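Local coordinates for ParB domain protein nuclease (PDB 5K5D) that probably takes part in archaeal DNA segregation as a ParB-like partition protein and may also act as a nuclease, at residues R122-Q127 against T166-L171; I153-E158 against M195-I200; E158-D163 against N201-L206; I176-D181 against S190-M195. The protein carries 4 engineered substitutions. All coordinates share one frame; numbering follows the deposited sequence.

How the contacts relate
The four contacts illustrate how chemistry varies with place in a mainly helical fold, and that burial alone does not decide it. Contacts 1 and 4 are both buried. Contact 1 lays helix 109-128 against Thr166 and strand 167-169, and contact 4 pairs helix 170-180 with helix 189-201; Ile176 of contact 4 also packs on Ala124 and Ile168 of contact 1. Contact 2 is partly buried and contact 3 lies at the surface; they share Glu158 and follow one polypeptide path along the end of helix 189-201 and into helix 203-210. Contact 4 alone has a salt bridge joining its segments. The others touch by van der Waals packing, several of their polar groups being bonded elsewhere.

Contact 1: residues R122-Q127 against T166-L171; sequences RIAKMQ and TTISAL. Engineered in segment 122-127: Met126 (natural residue Ile).
Thr166 rests on the backbone of Ala124 and Lys125, and its side chain carries most of the contact. Beginning at CB, the first neighbour is the lysine stem, with Thr166 CB 4.1 Å from Lys125 CG. Here the side chain forks. The hydroxyl branch lies over the helix surface, Thr166 OG1 standing 3.6 Å from Lys125 CA and 3.8 Å from Lys125 CG, yet its hydrogen bond goes to Asp164. The methyl branch, placed opposite the backbone N by a chi1 of -67°, ends with Thr166 CG2 3.8 Å from Ala124 O. With an alanine here both branches are gone, and Asp164 would probably lose its hydroxyl mate while a gap opened against the helix backbone. Lys125 crosses the threonine at a slant and continues extended, carrying its ammonium to a salt bridge with Asp163. Two residues on, within strand 167-169, Ile168 adds a looser apolar touch, its CD1 lying 4.3 Å from Ala124 CB. No hydrogen bond joins the segments. The implication is a division of labour: unbonded packing, much of it oxygen against carbon, makes the interface, while Asp164 and Asp163, in the loop between the two short strands, satisfy the polar ends.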
loop_
_atom_site.group_PDB
_atom_site.type_symbol
_atom_site.label_atom_id
_atom_site.label_comp_id
_atom_site.label_asym_id
_atom_site.label_seq_id
_atom_site.Cartn_x
_atom_site.Cartn_y
_atom_site.Cartn_z
ATOM N N ARG B 122 -6.774 -2.639 -5.283
ATOM C CA ARG B 122 -8.104 -3.165 -4.976
ATOM C C ARG B 122 -9.165 -2.284 -5.615
ATOM O O ARG B 122 -10.088 -2.775 -6.268
ATOM C CB ARG B 122 -8.355 -3.223 -3.469
ATOM C CG ARG B 122 -7.337 -4.006 -2.656
ATOM C CD ARG B 122 -7.162 -5.422 -3.162
ATOM N NE ARG B 122 -6.720 -6.319 -2.095
ATOM C CZ ARG B 122 -5.461 -6.440 -1.680
ATOM N NH1 ARG B 122 -4.498 -5.713 -2.237
ATOM N NH2 ARG B 122 -5.168 -7.288 -0.705
ATOM N N ILE B 123 -9.023 -0.978 -5.414
ATOM C CA ILE B 123 -9.980 -0.016 -5.943
ATOM C C ILE B 123 -10.044 -0.083 -7.468
ATOM O O ILE B 123 -11.096 0.142 -8.068
ATOM C CB ILE B 123 -9.632 1.423 -5.505
ATOM C CG1 ILE B 123 -9.769 1.570 -3.988
ATOM C CG2 ILE B 123 -10.513 2.431 -6.224
ATOM C CD1 ILE B 123 -11.169 1.373 -3.483
ATOM N N ALA B 124 -8.914 -0.400 -8.092
ATOM C CA ALA B 124 -8.850 -0.490 -9.546
ATOM C C ALA B 124 -9.719 -1.632 -10.056
ATOM O O ALA B 124 -10.464 -1.469 -11.020
ATOM C CB ALA B 124 -7.411 -0.666 -10.007
ATOM N N LYS B 125 -9.621 -2.786 -9.401
ATOM C CA LYS B 125 -10.421 -3.948 -9.763
ATOM C C LYS B 125 -11.901 -3.698 -9.489
ATOM O O LYS B 125 -12.768 -4.194 -10.208
ATOM C CB LYS B 125 -9.948 -5.177 -8.992
ATOM C CG LYS B 125 -8.470 -5.495 -9.157
ATOM C CD LYS B 125 -8.103 -6.713 -8.328
ATOM C CE LYS B 125 -6.643 -7.104 -8.488
ATOM N NZ LYS B 125 -6.324 -8.283 -7.633
HETATM N N MSE B 126 -12.181 -2.926 -8.443
HETATM C CA MSE B 126 -13.549 -2.563 -8.084
HETATM C C MSE B 126 -14.197 -1.664 -9.134
HETATM O O MSE B 126 -15.421 -1.539 -9.191
HETATM C CB MSE B 126 -13.571 -1.852 -6.726
HETATM C CG MSE B 126 -13.388 -2.765 -5.524
HETATM SE SE MSE B 126 -14.993 -3.794 -5.101
HETATM C CE MSE B 126 -14.238 -5.592 -5.211
ATOM N N GLN B 127 -13.373 -1.028 -9.959
ATOM C CA GLN B 127 -13.877 -0.121 -10.982
ATOM C C GLN B 127 -13.903 -0.784 -12.356
ATOM O O GLN B 127 -14.640 -0.360 -13.247
ATOM C CB GLN B 127 -13.037 1.156 -11.020
ATOM C CG GLN B 127 -13.051 1.949 -9.722
ATOM C CD GLN B 127 -12.158 3.176 -9.778
ATOM O OE1 GLN B 127 -11.441 3.394 -10.757
ATOM N NE2 GLN B 127 -12.197 3.986 -8.724
ATOM N N THR B 166 -7.837 -7.229 -14.704
ATOM C CA THR B 166 -8.037 -5.787 -14.669
ATOM C C THR B 166 -6.805 -5.089 -15.221
ATOM O O THR B 166 -5.709 -5.232 -14.675
ATOM C CB THR B 166 -8.304 -5.283 -13.233
ATOM O OG1 THR B 166 -9.564 -5.785 -12.770
ATOM C CG2 THR B 166 -8.330 -3.766 -13.194
ATOM N N THR B 167 -6.976 -4.351 -16.312
ATOM C CA THR B 167 -5.878 -3.569 -16.871
ATOM C C THR B 167 -6.115 -2.092 -16.608
ATOM O O THR B 167 -7.257 -1.656 -16.471
ATOM C CB THR B 167 -5.703 -3.802 -18.386
ATOM O OG1 THR B 167 -6.932 -3.513 -19.061
ATOM C CG2 THR B 167 -5.302 -5.243 -18.660
ATOM N N ILE B 168 -5.035 -1.324 -16.543
ATOM C CA ILE B 168 -5.144 0.093 -16.234
ATOM C C ILE B 168 -3.889 0.850 -16.651
ATOM O O ILE B 168 -2.805 0.279 -16.718
ATOM C CB ILE B 168 -5.420 0.304 -14.730
ATOM C CG1 ILE B 168 -5.653 1.785 -14.423
ATOM C CG2 ILE B 168 -4.289 -0.280 -13.885
ATOM C CD1 ILE B 168 -6.087 2.052 -12.996
ATOM N N SER B 169 -4.042 2.135 -16.942
ATOM C CA SER B 169 -2.919 2.960 -17.364
ATOM C C SER B 169 -2.317 3.698 -16.175
ATOM O O SER B 169 -2.939 3.803 -15.117
ATOM C CB SER B 169 -3.361 3.969 -18.425
ATOM O OG SER B 169 -4.167 4.986 -17.857
ATOM N N ALA B 170 -1.103 4.205 -16.355
ATOM C CA ALA B 170 -0.428 4.964 -15.310
ATOM C C ALA B 170 -1.262 6.170 -14.915
ATOM O O ALA B 170 -1.203 6.633 -13.774
ATOM C CB ALA B 170 0.946 5.408 -15.781
ATOM N N LEU B 171 -2.037 6.679 -15.864
ATOM C CA LEU B 171 -2.834 7.870 -15.616
ATOM C C LEU B 171 -4.011 7.556 -14.705
ATOM O O LEU B 171 -4.212 8.215 -13.688
ATOM C CB LEU B 171 -3.331 8.470 -16.928
ATOM C CG LEU B 171 -4.058 9.807 -16.792
ATOM C CD1 LEU B 171 -3.150 10.849 -16.154
ATOM C CD2 LEU B 171 -4.551 10.276 -18.151
#

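Contact 2: residues I153-E158 against M195-I200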
loop_
_atom_site.group_PDB
_atom_site.type_symbol
_atom_site.label_atom_id
_atom_site.label_comp_id
_atom_site.label_asym_id
_atom_site.label_seq_id
_atom_site.Cartn_x
_atom_site.Cartn_y
_atom_site.Cartn_z
ATOM N N ILE B 153 -0.993 12.012 -22.319
ATOM C CA ILE B 153 -1.425 10.995 -23.272
ATOM C C ILE B 153 -0.460 9.815 -23.223
ATOM O O ILE B 153 -0.879 8.658 -23.225
ATOM C CB ILE B 153 -1.498 11.540 -24.716
ATOM C CG1 ILE B 153 -2.653 12.534 -24.863
ATOM C CG2 ILE B 153 -1.663 10.400 -25.713
ATOM C CD1 ILE B 153 -2.786 13.120 -26.260
ATOM N N GLU B 154 0.833 10.124 -23.170
ATOM C CA GLU B 154 1.872 9.108 -23.042
ATOM C C GLU B 154 1.638 8.272 -21.788
ATOM O O GLU B 154 1.771 7.048 -21.805
ATOM C CB GLU B 154 3.252 9.765 -22.970
ATOM C CG GLU B 154 4.394 8.788 -22.733
ATOM C CD GLU B 154 5.489 9.371 -21.860
ATOM O OE1 GLU B 154 5.254 10.428 -21.237
ATOM O OE2 GLU B 154 6.584 8.772 -21.793
ATOM N N GLU B 155 1.285 8.950 -20.702
ATOM C CA GLU B 155 1.043 8.296 -19.424
ATOM C C GLU B 155 -0.217 7.430 -19.478
ATOM O O GLU B 155 -0.406 6.535 -18.654
ATOM C CB GLU B 155 0.937 9.349 -18.322
ATOM C CG GLU B 155 0.875 8.790 -16.924
ATOM C CD GLU B 155 1.033 9.869 -15.877
ATOM O OE1 GLU B 155 1.985 10.670 -15.997
ATOM O OE2 GLU B 155 0.200 9.924 -14.947
ATOM N N ASN B 156 -1.073 7.701 -20.457
ATOM C CA ASN B 156 -2.275 6.905 -20.671
ATOM C C ASN B 156 -2.037 5.829 -21.728
ATOM O O ASN B 156 -2.962 5.119 -22.123
ATOM C CB ASN B 156 -3.447 7.802 -21.080
ATOM C CG ASN B 156 -4.776 7.331 -20.511
ATOM O OD1 ASN B 156 -4.921 6.176 -20.117
ATOM N ND2 ASN B 156 -5.753 8.228 -20.465
ATOM N N GLU B 157 -0.788 5.723 -22.181
ATOM C CA GLU B 157 -0.402 4.733 -23.184
ATOM C C GLU B 157 0.062 3.439 -22.528
ATOM O O GLU B 157 -0.186 2.348 -23.039
ATOM C CB GLU B 157 0.724 5.266 -24.077
ATOM C CG GLU B 157 0.418 6.562 -24.809
ATOM C CD GLU B 157 -0.655 6.411 -25.868
ATOM O OE1 GLU B 157 -0.875 7.376 -26.630
ATOM O OE2 GLU B 157 -1.279 5.332 -25.941
ATOM N N GLU B 158 0.759 3.568 -21.403
ATOM C CA GLU B 158 1.290 2.405 -20.705
ATOM C C GLU B 158 0.241 1.800 -19.785
ATOM O O GLU B 158 -0.544 2.513 -19.167
ATOM C CB GLU B 158 2.545 2.764 -19.912
ATOM C CG GLU B 158 3.665 3.345 -20.751
ATOM C CD GLU B 158 3.567 4.850 -20.887
ATOM O OE1 GLU B 158 4.048 5.391 -21.905
ATOM O OE2 GLU B 158 3.014 5.492 -19.969
HETATM N N MSE B 195 5.306 6.974 -8.140
HETATM C CA MSE B 195 4.834 5.649 -7.766
HETATM C C MSE B 195 3.953 5.067 -8.860
HETATM O O MSE B 195 4.068 3.888 -9.193
HETATM C CB MSE B 195 4.082 5.689 -6.436
HETATM C CG MSE B 195 3.975 4.323 -5.772
HETATM SE SE MSE B 195 2.178 3.564 -5.769
HETATM C CE MSE B 195 1.449 4.566 -4.272
ATOM N N ALA B 196 3.084 5.903 -9.424
ATOM C CA ALA B 196 2.160 5.461 -10.462
ATOM C C ALA B 196 2.899 4.987 -11.710
ATOM O O ALA B 196 2.571 3.942 -12.277
ATOM C CB ALA B 196 1.177 6.569 -10.809
ATOM N N ILE B 197 3.902 5.754 -12.129
ATOM C CA ILE B 197 4.707 5.389 -13.293
ATOM C C ILE B 197 5.476 4.090 -13.062
ATOM O O ILE B 197 5.545 3.234 -13.942
ATOM C CB ILE B 197 5.690 6.506 -13.671
ATOM C CG1 ILE B 197 4.917 7.748 -14.115
ATOM C CG2 ILE B 197 6.630 6.038 -14.773
ATOM C CD1 ILE B 197 5.794 8.892 -14.554
ATOM N N LEU B 198 6.055 3.942 -11.877
ATOM C CA LEU B 198 6.780 2.727 -11.555
ATOM C C LEU B 198 5.818 1.550 -11.469
ATOM O O LEU B 198 6.115 0.460 -11.947
ATOM C CB LEU B 198 7.544 2.872 -10.234
ATOM C CG LEU B 198 8.612 3.964 -10.139
ATOM C CD1 LEU B 198 9.328 3.885 -8.802
ATOM C CD2 LEU B 198 9.602 3.865 -11.286
ATOM N N ARG B 199 4.659 1.779 -10.863
ATOM C CA ARG B 199 3.705 0.704 -10.633
ATOM C C ARG B 199 3.240 0.084 -11.944
ATOM O O ARG B 199 3.009 -1.126 -12.022
ATOM C CB ARG B 199 2.509 1.214 -9.831
ATOM C CG ARG B 199 1.787 0.131 -9.052
ATOM C CD ARG B 199 0.730 -0.540 -9.894
ATOM N NE ARG B 199 0.249 -1.768 -9.273
ATOM C CZ ARG B 199 0.636 -2.985 -9.634
ATOM N NH1 ARG B 199 1.508 -3.137 -10.624
ATOM N NH2 ARG B 199 0.145 -4.050 -9.012
ATOM N N ILE B 200 3.120 0.917 -12.973
ATOM C CA ILE B 200 2.603 0.476 -14.265
ATOM C C ILE B 200 3.706 0.053 -15.233
ATOM O O ILE B 200 3.598 -0.979 -15.901
ATOM C CB ILE B 200 1.723 1.563 -14.914
ATOM C CG1 ILE B 200 0.273 1.407 -14.450
ATOM C CG2 ILE B 200 1.810 1.496 -16.432
ATOM C CD1 ILE B 200 0.099 1.469 -12.940
#
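Ile200 lays its CG2 methyl against the root of Glu158, both CB atoms pointing toward the opposite segment, whereas Glu155 and Ile197 leave their backbones alongside the interface and approach each other only through their ends. The first pair is the tighter. Ile200 CG2 lies 3.8 Å from Glu158 CB and 3.7 Å from the carbonyl carbon C of Glu158, away from the charged end of the glutamate. The other branch of Ile200 turns away, CG1 passing to Val160. Glu158 itself is bent, chi2 being 88°, and the kink lies beyond the CB that does the touching. In the second pair both chains are stretched out: Glu155, with CG anti to the backbone N (chi1 -172°), brings OE1 to 4.4 Å from Ile197 CD1, a loose touch of a carboxylate oxygen on a methyl. That oxygen also has a long, weak ion pair with Arg193. Each pair is three residues on from the other in both segments, so the loop follows one turn of the helix in the same chain direction. This is plain loop-on-helix packing. The loop 153-158 leads into strand 159-161 and has helix 170-180 behind it, where Glu155 touches Ala170. On helix 189-201, Leu198 faces helix 218-230, while Arg199 forms a salt bridge to Asp121 of helix 109-128.

Contact 3: residues E158-D163 against N201-L206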
loop_
_atom_site.group_PDB
_atom_site.type_symbol
_atom_site.label_atom_id
_atom_site.label_comp_id
_atom_site.label_asym_id
_atom_site.label_seq_id
_atom_site.Cartn_x
_atom_site.Cartn_y
_atom_site.Cartn_z
ATOM N N GLU B 158 0.759 3.568 -21.403
ATOM C CA GLU B 158 1.290 2.405 -20.705
ATOM C C GLU B 158 0.241 1.800 -19.785
ATOM O O GLU B 158 -0.544 2.513 -19.167
ATOM C CB GLU B 158 2.545 2.764 -19.912
ATOM C CG GLU B 158 3.665 3.345 -20.751
ATOM C CD GLU B 158 3.567 4.850 -20.887
ATOM O OE1 GLU B 158 4.048 5.391 -21.905
ATOM O OE2 GLU B 158 3.014 5.492 -19.969
ATOM N N PHE B 159 0.242 0.475 -19.701
ATOM C CA PHE B 159 -0.756 -0.239 -18.925
ATOM C C PHE B 159 -0.117 -1.382 -18.151
ATOM O O PHE B 159 0.963 -1.853 -18.496
ATOM C CB PHE B 159 -1.853 -0.786 -19.848
ATOM C CG PHE B 159 -2.676 0.281 -20.513
ATOM C CD1 PHE B 159 -2.215 0.928 -21.647
ATOM C CD2 PHE B 159 -3.915 0.632 -20.006
ATOM C CE1 PHE B 159 -2.973 1.912 -22.264
ATOM C CE2 PHE B 159 -4.678 1.615 -20.617
ATOM C CZ PHE B 159 -4.205 2.255 -21.749
ATOM N N VAL B 160 -0.792 -1.821 -17.098
ATOM C CA VAL B 160 -0.375 -3.004 -16.363
ATOM C C VAL B 160 -1.580 -3.918 -16.179
ATOM O O VAL B 160 -2.727 -3.460 -16.180
ATOM C CB VAL B 160 0.240 -2.644 -14.997
ATOM C CG1 VAL B 160 -0.816 -2.062 -14.073
ATOM C CG2 VAL B 160 0.904 -3.870 -14.366
ATOM N N THR B 161 -1.320 -5.212 -16.049
ATOM C CA THR B 161 -2.389 -6.192 -15.910
ATOM C C THR B 161 -2.301 -6.913 -14.576
ATOM O O THR B 161 -1.386 -7.700 -14.342
ATOM C CB THR B 161 -2.359 -7.228 -17.049
ATOM O OG1 THR B 161 -2.518 -6.558 -18.305
ATOM C CG2 THR B 161 -3.481 -8.251 -16.876
ATOM N N LEU B 162 -3.263 -6.639 -13.703
ATOM C CA LEU B 162 -3.278 -7.233 -12.373
ATOM C C LEU B 162 -3.632 -8.713 -12.456
ATOM O O LEU B 162 -3.965 -9.220 -13.526
ATOM C CB LEU B 162 -4.265 -6.493 -11.470
ATOM C CG LEU B 162 -4.172 -4.964 -11.520
ATOM C CD1 LEU B 162 -5.243 -4.325 -10.646
ATOM C CD2 LEU B 162 -2.780 -4.483 -11.117
ATOM N N ASP B 163 -3.566 -9.395 -11.321
ATOM C CA ASP B 163 -3.776 -10.838 -11.282
ATOM C C ASP B 163 -5.255 -11.214 -11.341
ATOM O O ASP B 163 -5.684 -12.173 -10.700
ATOM C CB ASP B 163 -3.147 -11.421 -10.017
ATOM C CG ASP B 163 -3.867 -10.978 -8.755
ATOM O OD1 ASP B 163 -4.469 -9.881 -8.764
ATOM O OD2 ASP B 163 -3.838 -11.728 -7.756
ATOM N N ASN B 201 4.769 0.846 -15.300
ATOM C CA ASN B 201 5.850 0.570 -16.238
ATOM C C ASN B 201 6.838 -0.474 -15.730
ATOM O O ASN B 201 7.335 -1.295 -16.502
ATOM C CB ASN B 201 6.584 1.859 -16.615
ATOM C CG ASN B 201 5.732 2.789 -17.459
ATOM O OD1 ASN B 201 5.735 2.707 -18.684
ATOM N ND2 ASN B 201 4.994 3.677 -16.804
ATOM N N THR B 202 7.100 -0.457 -14.427
ATOM C CA THR B 202 8.154 -1.291 -13.859
ATOM C C THR B 202 7.796 -1.856 -12.475
ATOM O O THR B 202 8.407 -1.498 -11.467
ATOM C CB THR B 202 9.478 -0.502 -13.793
ATOM O OG1 THR B 202 10.532 -1.354 -13.334
ATOM C CG2 THR B 202 9.340 0.703 -12.866
ATOM N N PRO B 203 6.803 -2.757 -12.429
ATOM C CA PRO B 203 6.310 -3.374 -11.191
ATOM C C PRO B 203 7.417 -4.062 -10.390
ATOM O O PRO B 203 7.454 -3.949 -9.161
ATOM C CB PRO B 203 5.315 -4.425 -11.700
ATOM C CG PRO B 203 4.901 -3.943 -13.038
ATOM C CD PRO B 203 6.093 -3.257 -13.618
ATOM N N TRP B 204 8.297 -4.776 -11.087
ATOM C CA TRP B 204 9.407 -5.486 -10.463
ATOM C C TRP B 204 10.321 -4.522 -9.723
ATOM O O TRP B 204 11.012 -4.903 -8.776
ATOM C CB TRP B 204 10.223 -6.218 -11.527
ATOM C CG TRP B 204 10.754 -5.284 -12.576
ATOM C CD1 TRP B 204 10.110 -4.868 -13.704
ATOM C CD2 TRP B 204 12.030 -4.635 -12.583
ATOM N NE1 TRP B 204 10.908 -4.007 -14.415
ATOM C CE2 TRP B 204 12.094 -3.845 -13.744
ATOM C CE3 TRP B 204 13.129 -4.652 -11.719
ATOM C CZ2 TRP B 204 13.206 -3.078 -14.070
ATOM C CZ3 TRP B 204 14.231 -3.889 -12.040
ATOM C CH2 TRP B 204 14.264 -3.113 -13.205
ATOM N N LEU B 205 10.333 -3.272 -10.175
ATOM C CA LEU B 205 11.172 -2.249 -9.566
ATOM C C LEU B 205 10.488 -1.653 -8.338
ATOM O O LEU B 205 11.138 -1.354 -7.335
ATOM C CB LEU B 205 11.500 -1.157 -10.587
ATOM C CG LEU B 205 12.605 -0.148 -10.269
ATOM C CD1 LEU B 205 12.094 0.952 -9.356
ATOM C CD2 LEU B 205 13.819 -0.849 -9.671
ATOM N N LEU B 206 9.171 -1.490 -8.416
ATOM C CA LEU B 206 8.409 -0.956 -7.291
ATOM C C LEU B 206 8.489 -1.902 -6.096
ATOM O O LEU B 206 8.573 -1.462 -4.951
ATOM C CB LEU B 206 6.947 -0.731 -7.683
ATOM C CG LEU B 206 6.261 0.539 -7.167
ATOM C CD1 LEU B 206 4.752 0.370 -7.202
ATOM C CD2 LEU B 206 6.718 0.909 -5.763
#
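Polar but unbonded contact comes first, between Asn201 and the aliphatic part of Glu158. Asn201 OD1 lies only 3.0 Å from Glu158 CG and 3.4 Å from Glu158 CB, a close approach of a carbonyl oxygen to methylene groups. The carboxylate and amide planes are turned 45° apart and no hydrogen bond forms between them. What directs the amide is its other end, since ND2 donates to the carbonyl of Ile197, one turn back in the helix. A chi1 of -69° sets Asn201 CG beside its own backbone N and puts the amide within range of both groups. Replacing Asn201 by an alanine removes that amide, and the Ile197 carbonyl would probably lose this donor while a gap opened beside the Glu158 methylenes. Apolar packing is slighter: Val160, whose CB points toward the helix, brings CG2 to 4.2 Å from CG of the Pro203 ring. Backbone hydrogen bonding fixes the turn next to these residues. Thr202, the N-cap residue of helix 203-210, departs from helical angles, and its carbonyl O accepts from Leu205 N at 2.9 Å and from Leu206 N at 3.1 Å. Strand 159-161 pairs with strand 167-169 through Val160 and Ile168, and in this surface contact the small beta hairpin meets the break between helices 189-201 and 203-210. From that break Leu205 reaches on to helix 218-230, and Trp204 to helix 242-250.

Contact 4: residues I176-D181 against S190-M195; sequences ILKELD and SDKRKM
The carboxylate of Asp181 is the flat group through which the segments meet, and Lys192 comes to it from above its plane. The ammonium donates to OD2 in a salt bridge, Lys192 NZ to Asp181 OD2 being 2.8 Å, along a path 40° out of the carboxylate plane. Lys192 CE accompanies it, 3.0 Å from Asp181 OD2. The side chains cross at about a right angle; the bend at chi4 (67°) turns NZ to OD2. Nearer its root, the lysine stem runs past Leu177 CB and Lys178. Both carboxylate oxygens have further partners in the loop that follows: OD1 accepts from Ala186 N and OD2 from Leu187 N. The ammonium also donates to Asn184 OD1. Both members of this buried charge pair are therefore tied to the loop, and the backbone donors are likely to favour a charged aspartate.

Beyond the ion pair, Leu177 supplies the packing. It sets CD1 closely against the helix backbone, 3.2 Å from Lys192 O, and the same methyl lies 4.1 Å from Lys192 CB. Its other methyl, CD2, makes an apolar contact 4.0 Å from CE of Met195, a selenomethionine whose chain bends twice and crosses the leucine obliquely.

The short helical segments run roughly antiparallel, at 144° with axes 10.2 Å apart, forming a helical hairpin closed by the intervening loop. Helix 109-128 packs along it, with Ala120 touching Leu177 and Phe116 touching Met195. Helix 218-230 lies against helix 189-201, where Lys194 forms a salt bridge with Asp219.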
loop_
_atom_site.group_PDB
_atom_site.type_symbol
_atom_site.label_atom_id
_atom_site.label_comp_id
_atom_site.label_asym_id
_atom_site.label_seq_id
_atom_site.Cartn_x
_atom_site.Cartn_y
_atom_site.Cartn_z
ATOM N N ILE B 176 -6.471 7.611 -9.305
ATOM C CA ILE B 176 -6.996 6.841 -8.189
ATOM C C ILE B 176 -6.256 7.188 -6.901
ATOM O O ILE B 176 -6.870 7.349 -5.848
ATOM C CB ILE B 176 -6.900 5.334 -8.461
ATOM C CG1 ILE B 176 -7.891 4.942 -9.559
ATOM C CG2 ILE B 176 -7.159 4.549 -7.192
ATOM C CD1 ILE B 176 -8.055 3.455 -9.736
ATOM N N LEU B 177 -4.935 7.312 -6.997
ATOM C CA LEU B 177 -4.117 7.716 -5.863
ATOM C C LEU B 177 -4.571 9.062 -5.324
ATOM O O LEU B 177 -4.776 9.221 -4.118
ATOM C CB LEU B 177 -2.648 7.808 -6.264
ATOM C CG LEU B 177 -2.025 6.522 -6.796
ATOM C CD1 LEU B 177 -0.564 6.749 -7.173
ATOM C CD2 LEU B 177 -2.169 5.420 -5.763
ATOM N N LYS B 178 -4.717 10.033 -6.222
ATOM C CA LYS B 178 -5.122 11.374 -5.821
ATOM C C LYS B 178 -6.442 11.340 -5.061
ATOM O O LYS B 178 -6.581 11.975 -4.017
ATOM C CB LYS B 178 -5.203 12.314 -7.028
ATOM C CG LYS B 178 -3.846 12.764 -7.549
ATOM C CD LYS B 178 -3.977 13.866 -8.593
ATOM C CE LYS B 178 -4.800 13.404 -9.791
ATOM N NZ LYS B 178 -4.853 14.430 -10.875
ATOM N N GLU B 179 -7.403 10.580 -5.576
ATOM C CA GLU B 179 -8.701 10.444 -4.921
ATOM C C GLU B 179 -8.562 9.978 -3.474
ATOM O O GLU B 179 -9.306 10.420 -2.599
ATOM C CB GLU B 179 -9.588 9.469 -5.695
ATOM C CG GLU B 179 -9.946 9.942 -7.093
ATOM C CD GLU B 179 -10.623 8.863 -7.912
ATOM O OE1 GLU B 179 -10.579 7.686 -7.493
ATOM O OE2 GLU B 179 -11.197 9.189 -8.971
ATOM N N LEU B 180 -7.605 9.085 -3.235
ATOM C CA LEU B 180 -7.391 8.496 -1.917
ATOM C C LEU B 180 -6.586 9.396 -0.986
ATOM O O LEU B 180 -6.510 9.145 0.219
ATOM C CB LEU B 180 -6.674 7.156 -2.058
ATOM C CG LEU B 180 -7.504 5.987 -2.579
ATOM C CD1 LEU B 180 -6.605 4.792 -2.868
ATOM C CD2 LEU B 180 -8.584 5.629 -1.568
ATOM N N ASP B 181 -5.982 10.437 -1.546
ATOM C CA ASP B 181 -5.106 11.318 -0.786
ATOM C C ASP B 181 -5.050 12.691 -1.446
ATOM O O ASP B 181 -3.997 13.125 -1.909
ATOM C CB ASP B 181 -3.704 10.709 -0.704
ATOM C CG ASP B 181 -2.744 11.550 0.119
ATOM O OD1 ASP B 181 -3.159 12.086 1.170
ATOM O OD2 ASP B 181 -1.571 11.674 -0.289
ATOM N N SER B 190 4.349 14.618 -6.600
ATOM C CA SER B 190 5.368 13.940 -7.402
ATOM C C SER B 190 5.588 12.495 -6.961
ATOM O O SER B 190 5.875 11.624 -7.781
ATOM C CB SER B 190 6.691 14.705 -7.346
ATOM O OG SER B 190 7.227 14.694 -6.034
ATOM N N ASP B 191 5.459 12.251 -5.660
ATOM C CA ASP B 191 5.537 10.898 -5.122
ATOM C C ASP B 191 4.424 9.998 -5.668
ATOM O O ASP B 191 4.652 8.823 -5.942
ATOM C CB ASP B 191 5.500 10.919 -3.592
ATOM C CG ASP B 191 6.888 10.957 -2.975
ATOM O OD1 ASP B 191 7.010 10.657 -1.768
ATOM O OD2 ASP B 191 7.859 11.277 -3.698
ATOM N N LYS B 192 3.222 10.547 -5.820
ATOM C CA LYS B 192 2.110 9.776 -6.369
ATOM C C LYS B 192 2.331 9.499 -7.847
ATOM O O LYS B 192 1.901 8.471 -8.369
ATOM C CB LYS B 192 0.782 10.512 -6.191
ATOM C CG LYS B 192 0.311 10.639 -4.757
ATOM C CD LYS B 192 -1.039 11.326 -4.697
ATOM C CE LYS B 192 -1.431 11.643 -3.275
ATOM N NZ LYS B 192 -0.537 12.679 -2.691
ATOM N N ARG B 193 3.003 10.424 -8.521
ATOM C CA ARG B 193 3.220 10.293 -9.951
ATOM C C ARG B 193 4.380 9.345 -10.210
ATOM O O ARG B 193 4.327 8.519 -11.122
ATOM C CB ARG B 193 3.483 11.660 -10.579
ATOM C CG ARG B 193 3.529 11.626 -12.090
ATOM C CD ARG B 193 3.669 13.017 -12.672
ATOM N NE ARG B 193 3.944 12.960 -14.102
ATOM C CZ ARG B 193 5.164 12.859 -14.618
ATOM N NH1 ARG B 193 6.220 12.809 -13.816
ATOM N NH2 ARG B 193 5.327 12.809 -15.932
ATOM N N LYS B 194 5.424 9.472 -9.393
ATOM C CA LYS B 194 6.564 8.567 -9.447
ATOM C C LYS B 194 6.107 7.145 -9.185
ATOM O O LYS B 194 6.476 6.220 -9.906
ATOM C CB LYS B 194 7.615 8.958 -8.404
ATOM C CG LYS B 194 8.469 10.147 -8.782
ATOM C CD LYS B 194 9.343 10.565 -7.612
ATOM C CE LYS B 194 10.229 11.749 -7.970
ATOM N NZ LYS B 194 10.900 12.317 -6.766
HETATM N N MSE B 195 5.306 6.974 -8.140
HETATM C CA MSE B 195 4.834 5.649 -7.766
HETATM C C MSE B 195 3.953 5.067 -8.860
HETATM O O MSE B 195 4.068 3.888 -9.193
HETATM C CB MSE B 195 4.082 5.689 -6.436
HETATM C CG MSE B 195 3.975 4.323 -5.772
HETATM SE SE MSE B 195 2.178 3.564 -5.769
HETATM C CE MSE B 195 1.449 4.566 -4.272
#